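Local coordinates for glutaminase 1 (Escherichia coli, PDB 1U60), which catalyses the hydrolysis of L-glutamine to L-glutamate and ammonium, at residues 42-54 / 202-214; 60-72 / 256-268. All coordinates share one frame; numbering follows the deposited sequence.

Interaction 1. Residues 42-54 / 202-214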
# COMPACT_ATOMS: atom_id res chain seq x y z
N ALA A 42 -24.78 9.58 -1.21
CA ALA A 42 -24.62 9.96 0.18
C ALA A 42 -23.17 9.98 0.55
O ALA A 42 -22.34 9.29 -0.07
CB ALA A 42 -25.40 9.04 1.09
N VAL A 43 -22.88 10.80 1.54
CA VAL A 43 -21.56 10.83 2.14
C VAL A 43 -21.72 11.12 3.64
O VAL A 43 -22.64 11.84 4.09
CB VAL A 43 -20.64 11.83 1.45
CG1 VAL A 43 -21.27 13.23 1.41
CG2 VAL A 43 -19.30 11.85 2.10
N ALA A 44 -20.85 10.51 4.44
CA ALA A 44 -20.93 10.65 5.90
C ALA A 44 -19.57 10.56 6.57
O ALA A 44 -18.70 9.86 6.11
CB ALA A 44 -21.86 9.58 6.54
N ILE A 45 -19.48 11.20 7.74
CA ILE A 45 -18.40 11.05 8.69
C ILE A 45 -18.99 10.53 10.01
O ILE A 45 -20.03 10.97 10.48
CB ILE A 45 -17.77 12.41 9.00
CG1 ILE A 45 -17.03 12.99 7.80
CG2 ILE A 45 -16.89 12.35 10.22
CD1 ILE A 45 -16.66 14.47 7.91
N VAL A 46 -18.30 9.55 10.59
CA VAL A 46 -18.51 9.17 11.96
C VAL A 46 -17.17 9.31 12.68
O VAL A 46 -16.19 8.67 12.31
CB VAL A 46 -19.06 7.76 12.09
CG1 VAL A 46 -19.16 7.41 13.63
CG2 VAL A 46 -20.45 7.67 11.42
N THR A 47 -17.11 10.16 13.70
CA THR A 47 -15.84 10.44 14.37
C THR A 47 -15.58 9.43 15.47
O THR A 47 -16.50 8.75 15.91
CB THR A 47 -15.80 11.86 15.01
OG1 THR A 47 -16.65 11.94 16.17
CG2 THR A 47 -16.35 12.91 14.02
N CYS A 48 -14.33 9.37 15.91
CA CYS A 48 -13.94 8.50 17.02
C CYS A 48 -14.59 8.87 18.32
O CYS A 48 -14.63 8.06 19.26
CB CYS A 48 -12.42 8.52 17.16
SG CYS A 48 -11.75 7.56 15.81
N ASP A 49 -15.15 10.07 18.39
CA ASP A 49 -15.95 10.46 19.55
C ASP A 49 -17.44 10.24 19.42
O ASP A 49 -18.19 10.63 20.31
CB ASP A 49 -15.66 11.92 19.95
CG ASP A 49 -14.26 12.09 20.49
OD1 ASP A 49 -13.86 11.23 21.33
OD2 ASP A 49 -13.46 12.99 20.13
N GLY A 50 -17.89 9.62 18.34
CA GLY A 50 -19.26 9.24 18.16
C GLY A 50 -20.21 10.31 17.60
O GLY A 50 -21.44 10.20 17.73
N ASN A 51 -19.66 11.33 16.99
CA ASN A 51 -20.44 12.33 16.29
C ASN A 51 -20.63 11.95 14.83
O ASN A 51 -19.70 11.43 14.21
CB ASN A 51 -19.77 13.71 16.43
CG ASN A 51 -19.89 14.21 17.87
OD1 ASN A 51 -21.02 14.26 18.38
ND2 ASN A 51 -18.77 14.43 18.56
N VAL A 52 -21.80 12.28 14.28
CA VAL A 52 -22.19 11.81 12.96
C VAL A 52 -22.61 13.00 12.12
O VAL A 52 -23.42 13.81 12.58
CB VAL A 52 -23.40 10.83 13.02
CG1 VAL A 52 -23.80 10.40 11.64
CG2 VAL A 52 -23.06 9.63 13.87
N TYR A 53 -22.07 13.10 10.91
CA TYR A 53 -22.36 14.18 9.98
C TYR A 53 -22.63 13.55 8.62
O TYR A 53 -21.82 12.73 8.16
CB TYR A 53 -21.17 15.14 9.82
CG TYR A 53 -20.72 15.66 11.14
CD1 TYR A 53 -21.36 16.76 11.73
CD2 TYR A 53 -19.73 15.00 11.88
CE1 TYR A 53 -21.01 17.21 13.02
CE2 TYR A 53 -19.37 15.45 13.13
CZ TYR A 53 -19.99 16.55 13.70
OH TYR A 53 -19.64 16.95 14.95
N SER A 54 -23.71 13.93 7.96
CA SER A 54 -23.96 13.35 6.64
C SER A 54 -24.70 14.27 5.71
O SER A 54 -25.22 15.30 6.12
CB SER A 54 -24.71 12.03 6.78
OG SER A 54 -26.11 12.25 6.98
N THR A 202 -25.08 4.50 4.55
CA THR A 202 -23.79 5.18 4.49
C THR A 202 -23.27 5.51 5.90
O THR A 202 -22.05 5.53 6.12
CB THR A 202 -23.91 6.41 3.63
OG1 THR A 202 -24.22 6.00 2.29
CG2 THR A 202 -22.57 7.17 3.49
N ILE A 203 -24.18 5.83 6.82
CA ILE A 203 -23.78 6.07 8.20
C ILE A 203 -23.21 4.81 8.82
O ILE A 203 -22.24 4.87 9.57
CB ILE A 203 -24.93 6.74 8.98
CG1 ILE A 203 -25.01 8.21 8.51
CG2 ILE A 203 -24.67 6.75 10.46
CD1 ILE A 203 -26.21 8.93 8.92
N GLU A 204 -23.86 3.68 8.57
CA GLU A 204 -23.38 2.39 9.06
C GLU A 204 -22.02 2.05 8.49
O GLU A 204 -21.14 1.60 9.21
CB GLU A 204 -24.41 1.32 8.76
CG GLU A 204 -25.62 1.53 9.68
CD GLU A 204 -26.89 0.77 9.28
OE1 GLU A 204 -27.00 0.28 8.11
OE2 GLU A 204 -27.80 0.73 10.16
N LEU A 205 -21.82 2.33 7.20
CA LEU A 205 -20.49 2.13 6.60
C LEU A 205 -19.43 3.00 7.24
O LEU A 205 -18.34 2.52 7.55
CB LEU A 205 -20.55 2.30 5.10
CG LEU A 205 -19.28 2.11 4.29
CD1 LEU A 205 -18.71 0.71 4.60
CD2 LEU A 205 -19.50 2.25 2.80
N ALA A 206 -19.75 4.27 7.44
CA ALA A 206 -18.85 5.18 8.13
C ALA A 206 -18.57 4.75 9.54
O ALA A 206 -17.49 4.99 10.05
CB ALA A 206 -19.35 6.62 8.07
N THR A 207 -19.54 4.09 10.18
CA THR A 207 -19.34 3.55 11.52
C THR A 207 -18.32 2.42 11.55
O THR A 207 -17.50 2.37 12.45
CB THR A 207 -20.68 3.08 12.07
OG1 THR A 207 -21.61 4.17 12.14
CG2 THR A 207 -20.50 2.58 13.48
N LEU A 208 -18.37 1.51 10.57
CA LEU A 208 -17.33 0.49 10.40
C LEU A 208 -15.98 1.19 10.36
O LEU A 208 -15.05 0.79 11.08
CB LEU A 208 -17.57 -0.31 9.14
CG LEU A 208 -16.40 -1.19 8.60
CD1 LEU A 208 -15.91 -2.21 9.63
CD2 LEU A 208 -16.77 -1.90 7.32
N GLY A 209 -15.88 2.24 9.56
CA GLY A 209 -14.65 3.03 9.50
C GLY A 209 -14.22 3.64 10.83
O GLY A 209 -13.03 3.62 11.16
N ALA A 210 -15.19 4.17 11.58
CA ALA A 210 -14.93 4.83 12.82
C ALA A 210 -14.52 3.81 13.90
O ALA A 210 -13.68 4.11 14.74
CB ALA A 210 -16.12 5.60 13.27
N THR A 211 -15.04 2.61 13.83
CA THR A 211 -14.64 1.57 14.76
C THR A 211 -13.16 1.25 14.54
O THR A 211 -12.39 1.12 15.50
CB THR A 211 -15.52 0.34 14.60
OG1 THR A 211 -16.89 0.67 14.93
CG2 THR A 211 -15.03 -0.75 15.55
N LEU A 212 -12.75 1.17 13.27
CA LEU A 212 -11.36 0.93 12.97
C LEU A 212 -10.55 2.17 13.37
O LEU A 212 -9.47 2.04 13.98
CB LEU A 212 -11.22 0.60 11.50
CG LEU A 212 -11.90 -0.66 10.98
CD1 LEU A 212 -11.84 -0.74 9.42
CD2 LEU A 212 -11.30 -1.94 11.63
N ALA A 213 -11.02 3.38 13.07
CA ALA A 213 -10.26 4.58 13.42
C ALA A 213 -10.03 4.69 14.95
O ALA A 213 -9.01 5.21 15.37
CB ALA A 213 -10.96 5.87 12.89
N ALA A 214 -11.01 4.23 15.74
CA ALA A 214 -10.98 4.26 17.20
C ALA A 214 -10.18 3.10 17.82
O ALA A 214 -10.17 2.93 19.05
CB ALA A 214 -12.38 4.28 17.75

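Interaction 2. Residues 60-72 / 256-268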
# COMPACT_ATOMS: atom_id res chain seq x y z
N TYR A 60 -30.23 5.24 3.19
CA TYR A 60 -30.58 4.25 2.19
C TYR A 60 -29.65 3.05 2.31
O TYR A 60 -28.44 3.22 2.18
CB TYR A 60 -30.49 4.83 0.79
CG TYR A 60 -31.09 3.91 -0.23
CD1 TYR A 60 -32.42 4.02 -0.59
CD2 TYR A 60 -30.30 2.92 -0.84
CE1 TYR A 60 -32.99 3.15 -1.53
CE2 TYR A 60 -30.85 2.06 -1.80
CZ TYR A 60 -32.19 2.18 -2.14
OH TYR A 60 -32.78 1.34 -3.09
N ARG A 61 -30.24 1.85 2.53
CA ARG A 61 -29.43 0.65 2.79
C ARG A 61 -29.17 -0.10 1.47
O ARG A 61 -30.10 -0.48 0.75
CB ARG A 61 -30.11 -0.25 3.78
CG ARG A 61 -30.26 0.33 5.20
CD ARG A 61 -31.51 -0.33 6.06
NE ARG A 61 -31.71 0.42 7.35
CZ ARG A 61 -30.70 0.44 8.22
NH1 ARG A 61 -29.66 -0.26 7.87
NH2 ARG A 61 -30.70 1.09 9.38
N PHE A 62 -27.86 -0.26 1.17
CA PHE A 62 -27.37 -0.84 -0.09
C PHE A 62 -26.59 -2.12 0.29
O PHE A 62 -26.24 -2.33 1.46
CB PHE A 62 -26.45 0.13 -0.88
CG PHE A 62 -25.29 0.70 -0.06
CD1 PHE A 62 -25.45 1.88 0.68
CD2 PHE A 62 -24.07 0.07 -0.03
CE1 PHE A 62 -24.44 2.39 1.44
CE2 PHE A 62 -23.03 0.59 0.69
CZ PHE A 62 -23.20 1.74 1.45
N ALA A 63 -26.31 -2.96 -0.70
CA ALA A 63 -25.63 -4.26 -0.44
C ALA A 63 -24.18 -4.03 -0.10
O ALA A 63 -23.49 -3.28 -0.77
CB ALA A 63 -25.79 -5.20 -1.65
N LEU A 64 -23.74 -4.62 1.00
CA LEU A 64 -22.39 -4.52 1.52
C LEU A 64 -21.37 -5.05 0.51
O LEU A 64 -20.35 -4.46 0.31
CB LEU A 64 -22.33 -5.31 2.81
CG LEU A 64 -21.02 -5.27 3.63
CD1 LEU A 64 -20.70 -3.87 4.11
CD2 LEU A 64 -21.15 -6.17 4.82
N GLU A 65 -21.69 -6.20 -0.07
CA GLU A 65 -20.89 -6.93 -1.01
C GLU A 65 -19.44 -7.07 -0.52
O GLU A 65 -19.25 -7.41 0.63
CB GLU A 65 -21.05 -6.28 -2.39
CG GLU A 65 -22.49 -6.41 -2.92
CD GLU A 65 -22.81 -7.82 -3.40
OE1 GLU A 65 -21.89 -8.69 -3.43
OE2 GLU A 65 -23.96 -8.04 -3.80
N SER A 66 -18.43 -6.72 -1.33
CA SER A 66 -17.07 -7.10 -0.94
C SER A 66 -16.55 -6.23 0.21
O SER A 66 -15.50 -6.51 0.79
CB SER A 66 -16.10 -7.12 -2.13
OG SER A 66 -15.97 -5.84 -2.54
N ILE A 67 -17.27 -5.21 0.63
CA ILE A 67 -16.85 -4.55 1.86
C ILE A 67 -16.87 -5.52 3.05
O ILE A 67 -16.10 -5.34 4.03
CB ILE A 67 -17.67 -3.22 2.12
CG1 ILE A 67 -17.45 -2.20 0.97
CG2 ILE A 67 -17.25 -2.61 3.43
CD1 ILE A 67 -18.40 -1.07 0.98
N SER A 68 -17.74 -6.53 2.97
CA SER A 68 -17.77 -7.62 3.95
C SER A 68 -16.39 -8.26 4.21
O SER A 68 -16.16 -8.76 5.31
CB SER A 68 -18.74 -8.69 3.48
OG SER A 68 -18.23 -9.38 2.36
N LYS A 69 -15.47 -8.19 3.23
CA LYS A 69 -14.12 -8.76 3.36
C LYS A 69 -13.38 -8.17 4.55
O LYS A 69 -12.60 -8.85 5.23
CB LYS A 69 -13.32 -8.61 2.07
CG LYS A 69 -14.00 -9.22 0.85
CD LYS A 69 -13.17 -8.88 -0.41
CE LYS A 69 -13.68 -9.62 -1.64
NZ LYS A 69 -12.99 -9.03 -2.86
N VAL A 70 -13.66 -6.89 4.85
CA VAL A 70 -12.94 -6.20 5.93
C VAL A 70 -13.44 -6.80 7.25
O VAL A 70 -12.65 -7.03 8.19
CB VAL A 70 -13.18 -4.68 5.87
CG1 VAL A 70 -12.65 -3.99 7.12
CG2 VAL A 70 -12.56 -4.10 4.62
N CYS A 71 -14.75 -7.02 7.35
CA CYS A 71 -15.31 -7.50 8.61
C CYS A 71 -14.87 -8.94 8.93
O CYS A 71 -14.57 -9.28 10.06
CB CYS A 71 -16.83 -7.46 8.61
SG CYS A 71 -17.56 -5.84 8.16
N THR A 72 -14.83 -9.80 7.92
CA THR A 72 -14.44 -11.17 8.18
C THR A 72 -12.95 -11.25 8.47
O THR A 72 -12.49 -12.10 9.29
CB THR A 72 -14.89 -12.03 6.98
OG1 THR A 72 -16.34 -12.16 7.05
CG2 THR A 72 -14.29 -13.45 7.03
N LEU A 256 -5.44 7.35 2.26
CA LEU A 256 -6.10 6.74 3.38
C LEU A 256 -6.49 5.32 3.02
O LEU A 256 -6.94 5.04 1.90
CB LEU A 256 -7.36 7.50 3.75
CG LEU A 256 -7.24 8.96 4.19
CD1 LEU A 256 -8.65 9.56 4.29
CD2 LEU A 256 -6.52 9.08 5.49
N PRO A 257 -6.38 4.40 3.98
CA PRO A 257 -6.83 3.01 3.75
C PRO A 257 -8.30 2.96 3.45
O PRO A 257 -9.08 3.56 4.17
CB PRO A 257 -6.53 2.29 5.06
CG PRO A 257 -6.10 3.35 6.02
CD PRO A 257 -5.83 4.60 5.34
N GLY A 258 -8.66 2.25 2.40
CA GLY A 258 -10.04 2.27 1.92
C GLY A 258 -10.51 0.90 1.47
O GLY A 258 -9.76 -0.07 1.38
N LYS A 259 -11.80 0.85 1.16
CA LYS A 259 -12.43 -0.35 0.63
C LYS A 259 -13.65 0.01 -0.18
O LYS A 259 -14.45 0.85 0.25
CB LYS A 259 -12.84 -1.29 1.75
CG LYS A 259 -13.39 -2.64 1.31
CD LYS A 259 -12.32 -3.63 0.88
CE LYS A 259 -12.82 -4.77 0.01
NZ LYS A 259 -13.07 -4.43 -1.43
N SER A 260 -13.83 -0.65 -1.30
CA SER A 260 -15.00 -0.48 -2.12
C SER A 260 -15.82 -1.79 -2.14
O SER A 260 -15.29 -2.91 -1.81
CB SER A 260 -14.61 -0.18 -3.54
OG SER A 260 -13.98 -1.33 -4.11
N GLY A 261 -17.08 -1.66 -2.56
CA GLY A 261 -17.97 -2.80 -2.85
C GLY A 261 -18.87 -2.50 -4.04
O GLY A 261 -19.11 -1.34 -4.34
N VAL A 262 -19.42 -3.53 -4.68
CA VAL A 262 -20.25 -3.32 -5.90
C VAL A 262 -21.68 -2.78 -5.64
O VAL A 262 -22.38 -2.40 -6.57
CB VAL A 262 -20.30 -4.59 -6.84
CG1 VAL A 262 -18.90 -4.92 -7.31
CG2 VAL A 262 -20.96 -5.76 -6.18
N GLY A 263 -22.07 -2.71 -4.36
CA GLY A 263 -23.24 -1.94 -3.95
C GLY A 263 -23.08 -0.47 -4.10
O GLY A 263 -24.08 0.24 -4.00
N GLY A 264 -21.85 0.00 -4.35
CA GLY A 264 -21.58 1.44 -4.51
C GLY A 264 -20.99 2.14 -3.31
O GLY A 264 -20.83 3.34 -3.32
N GLY A 265 -20.65 1.39 -2.27
CA GLY A 265 -20.01 1.92 -1.09
C GLY A 265 -18.52 2.11 -1.23
O GLY A 265 -17.85 1.34 -1.92
N ILE A 266 -18.02 3.18 -0.62
CA ILE A 266 -16.61 3.47 -0.48
C ILE A 266 -16.39 3.83 0.97
O ILE A 266 -17.07 4.70 1.50
CB ILE A 266 -16.16 4.66 -1.39
CG1 ILE A 266 -16.38 4.34 -2.89
CG2 ILE A 266 -14.69 5.05 -1.15
CD1 ILE A 266 -15.55 3.24 -3.47
N LEU A 267 -15.42 3.16 1.58
CA LEU A 267 -15.02 3.46 2.96
C LEU A 267 -13.59 3.94 2.98
O LEU A 267 -12.72 3.38 2.30
CB LEU A 267 -15.10 2.18 3.76
CG LEU A 267 -14.51 2.16 5.19
CD1 LEU A 267 -15.34 3.07 6.10
CD2 LEU A 267 -14.46 0.73 5.68
N ALA A 268 -13.31 4.93 3.82
CA ALA A 268 -11.95 5.24 4.16
C ALA A 268 -11.79 5.45 5.66
O ALA A 268 -12.71 5.89 6.34
CB ALA A 268 -11.51 6.45 3.43
O HOH W 1 -21.05 -2.19 -1.45
O HOH W 2 -18.26 -6.09 -4.26

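Interaction 1. Residues 42-54 / 202-214
Val46, on strand 42-47, fits against two alanines of helix 202-213 that lie one turn apart. Helix and strand run in roughly the same direction, their axes 36° apart and 7.1 Å from each other at closest approach. With CG1 anti to the backbone N (chi1 176°), Val46 sends its two methyls to different partners: CG1 meets Ala210 CB at 3.6 Å, while CG2 lies beside the backbone N and touches Ala206 CB at 3.7 Å. Further back along the strand, Ala44 CB rests among Thr202 CG2, Ile203 CG1 and Ala206 CB. Ile203 also leans to the neighbouring strand and crosses Val52 at about a right angle, its CG2 and CD1 both close to Val52 CG1. Its CD1 also approaches Ser54 OG, a hydroxyl hydrogen-bonded to Ser58. In one of its two conformers Cys48 SG lies near Ala213 and the end of the helix, a less certain contact.

Backbone and polar atoms come close too. Ala210 CB sits only 3.2 Å from Val46 O, a tight fit, and Thr202 OG1 packs on Ala42 CB at 3.5 Å. The hydroxyl of Thr207, close to Val46 CG2, gives its proton to Ile203 O one turn earlier, with OG1 to O at 2.7 Å. The hydroxyl is tilted 35° from that carbonyl's plane and reaches the oxygen from the face opposite Thr207 N, so two donors of one residue grip the same acceptor.

The helix thus covers one face of the glutaminase sheet, while Ile45 on the other face meets helices 4-18 and 290-303. With small alanines facing the strand and the Thr207 hydroxyl satisfied within its own helix, close apolar packing is what joins the two segments.

Interaction 2. Residues 60-72 / 256-268
The Phe62 ring lies oblique to the glycine-rich turn 261-264 and the strand after it, with CE2 3.7 Å from Gly265 CA and CD2 near Gly263 O; it also stacks with Phe279. The Glu65 chain crosses Val262 obliquely, its CG 3.7 Å from Val262 CG2. This is the active-site arrangement of the serine beta-lactamase fold: Ser66 and Lys69 match its SxxK motif, and Lys259-Ser260-Gly261 its KTG-like strand. Predicted to bind substrate, Ser66 and Val262 also place their backbone N atoms in a way consistent with oxyanion-hole amides, as in the beta-lactamases.

Bent at chi2 and chi4, Lys259 slides past Val70 CG2 and carries CE to 3.3 Å from Ser66 O. Its NZ donates to Ser260 O at 2.7 Å, in the carbonyl plane, and has further partners in Gly242 O and Tyr244 OH. Ser66 OG bonds to Tyr244 OH, as does Lys69 NZ; the link from Ser66 OG to Ser260 O is weak and not settled. Ile67 wedges CG1 against the peptide between Ser260 and Gly261.

Water 1 donates to Ala63 O and Leu64 O and weakly accepts from Gly263 N, bridging the segments. Water 2 accepts from Ser66 N at 3.0 Å and from Val262 N at 2.8 Å.

How the interactions relate
The centres of the two interactions lie 13 Å apart, and both draw on the same antiparallel sheet, in which strand 274-279 stands between strands 42-47 and 265-270. Helix 202-213 packs across all three strands: besides its contact with strand 42-47 in interaction 1, it brings Leu205 O and Gly209 CA to Leu267 CD1 of interaction 2, at 3.4 and 3.5 Å, and the Leu205 side chain touches Ile67. A salt bridge from Glu204 OE1 to Arg61 NH1, 2.7 Å long, ties the helix to the segment leading into Ser66. Interaction 2 forms part of the predicted substrate site, whereas interaction 1 lies away from it, on the same sheet.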